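Side-chain contact in Lpg0393 helical bundle domain-containing protein (Legionella pneumophila subsp. pneumophila str. Philadelphia 1, PDB 4R0G), which probably acts as a guanine-nucleotide exchange factor for the small GTPases Rab5, Rab21 and Rab22 through its VPS9-like domain: residues 211-214 with 215-219. Sequence-based numbering, arbitrary orientation.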
loop_
_atom_site.group_PDB
_atom_site.type_symbol
_atom_site.label_atom_id
_atom_site.label_comp_id
_atom_site.label_asym_id
_atom_site.label_seq_id
_atom_site.Cartn_x
_atom_site.Cartn_y
_atom_site.Cartn_z
ATOM N N THR A 211 -1.183 -18.827 -4.874
ATOM C CA THR A 211 -0.302 -18.443 -3.764
ATOM C C THR A 211 1.194 -18.319 -4.101
ATOM O O THR A 211 1.995 -17.897 -3.263
ATOM C CB THR A 211 -0.522 -19.365 -2.534
ATOM O OG1 THR A 211 -0.178 -20.720 -2.862
ATOM C CG2 THR A 211 -1.976 -19.318 -2.116
ATOM N N GLU A 212 1.564 -18.690 -5.323
ATOM C CA GLU A 212 2.944 -18.545 -5.790
ATOM C C GLU A 212 3.022 -18.577 -7.318
ATOM O O GLU A 212 2.109 -19.048 -7.988
ATOM C CB GLU A 212 3.858 -19.603 -5.166
ATOM C CG GLU A 212 3.382 -21.050 -5.348
ATOM C CD GLU A 212 4.178 -22.058 -4.509
ATOM O OE1 GLU A 212 4.765 -21.659 -3.472
ATOM O OE2 GLU A 212 4.201 -23.252 -4.889
ATOM N N LEU A 213 4.104 -18.066 -7.889
ATOM C CA LEU A 213 4.188 -18.114 -9.337
ATOM C C LEU A 213 4.938 -19.389 -9.771
ATOM O O LEU A 213 6.179 -19.459 -9.748
ATOM C CB LEU A 213 4.897 -16.864 -9.856
ATOM C CG LEU A 213 4.262 -15.539 -9.421
ATOM C CD1 LEU A 213 5.117 -14.352 -9.800
ATOM C CD2 LEU A 213 2.868 -15.370 -10.022
ATOM N N THR A 214 4.174 -20.363 -10.255
ATOM C CA THR A 214 4.753 -21.629 -10.630
ATOM C C THR A 214 4.650 -21.670 -12.134
ATOM O O THR A 214 4.098 -20.740 -12.731
ATOM C CB THR A 214 4.024 -22.805 -9.955
ATOM O OG1 THR A 214 2.648 -22.829 -10.361
ATOM C CG2 THR A 214 4.105 -22.653 -8.441
ATOM N N GLN A 215 5.172 -22.734 -12.739
ATOM C CA GLN A 215 5.244 -22.801 -14.181
ATOM C C GLN A 215 3.864 -22.587 -14.783
ATOM O O GLN A 215 3.696 -21.801 -15.720
ATOM C CB GLN A 215 5.862 -24.120 -14.640
ATOM C CG GLN A 215 6.144 -24.169 -16.139
ATOM C CD GLN A 215 6.884 -22.934 -16.633
ATOM O OE1 GLN A 215 7.819 -22.452 -15.985
ATOM N NE2 GLN A 215 6.459 -22.407 -17.779
ATOM N N ASP A 216 2.875 -23.252 -14.195
ATOM C CA ASP A 216 1.485 -23.132 -14.624
ATOM C C ASP A 216 1.017 -21.690 -14.632
ATOM O O ASP A 216 0.262 -21.269 -15.506
ATOM C CB ASP A 216 0.572 -23.889 -13.657
ATOM C CG ASP A 216 0.941 -25.339 -13.505
ATOM O OD1 ASP A 216 1.289 -25.991 -14.525
ATOM O OD2 ASP A 216 0.862 -25.818 -12.350
ATOM N N VAL A 217 1.441 -20.936 -13.630
ATOM C CA VAL A 217 0.876 -19.626 -13.445
ATOM C C VAL A 217 1.425 -18.713 -14.514
ATOM O O VAL A 217 0.676 -18.048 -15.253
ATOM C CB VAL A 217 1.178 -19.112 -12.051
ATOM C CG1 VAL A 217 0.690 -17.659 -11.884
ATOM C CG2 VAL A 217 0.512 -20.021 -11.061
ATOM N N HIS A 218 2.745 -18.729 -14.621
ATOM C CA HIS A 218 3.421 -18.022 -15.683
ATOM C C HIS A 218 2.788 -18.369 -17.031
ATOM O O HIS A 218 2.490 -17.502 -17.832
ATOM C CB HIS A 218 4.910 -18.341 -15.637
ATOM C CG HIS A 218 5.644 -17.556 -14.602
ATOM N ND1 HIS A 218 5.886 -16.200 -14.726
ATOM C CD2 HIS A 218 6.175 -17.924 -13.406
ATOM C CE1 HIS A 218 6.543 -15.776 -13.661
ATOM N NE2 HIS A 218 6.723 -16.797 -12.844
ATOM N N ASP A 219 2.526 -19.638 -17.258
ATOM C CA ASP A 219 1.904 -20.006 -18.502
ATOM C C ASP A 219 0.469 -19.466 -18.678
ATOM O O ASP A 219 0.176 -18.958 -19.759
ATOM C CB ASP A 219 1.997 -21.524 -18.754
ATOM C CG ASP A 219 3.423 -22.077 -18.580
ATOM O OD1 ASP A 219 4.389 -21.281 -18.642
ATOM O OD2 ASP A 219 3.568 -23.313 -18.366
#
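The carbonyl O of Thr214 accepts two backbone hydrogen bonds from the first turn of helix 215-229, from Val217 N at 2.8 Å and from His218 N at 3.1 Å. This is a helix N-terminus, with Thr214 as the N-cap residue, at the end of the loop that follows helix 193-208 in the helical bundle domain. His218 N donates nearly straight (N-H...O 165°) in the i to i+4 pairing of an alpha-helix; the i to i+3 bond from Val217 N is more bent, at 132°. Threonine is a common N-cap residue, yet here its hydroxyl makes no capping bond: a chi1 of 61° turns Thr214 OG1 towards Val217, 3.6 Å from Val217 CG2.

Leu213 and Val217 supply the apolar part of the contact. Val217 is buried and points at the loop, where a compact apolar group fits, and Leu213 is long enough to reach both Val217 and helix 155-183. The two side chains cross at about a right angle, with Leu213 CD2 3.7 Å from Val217 CG1. On helix 155-183 Leu213 touches Ser167 and Leu171, so the loop is packed against that helix. Gln215 and Asp219, one turn apart, are polar, as suits their exposed positions. The His218 ring lies beside the loop, with His218 NE2 3.5 Å from Leu213 CB.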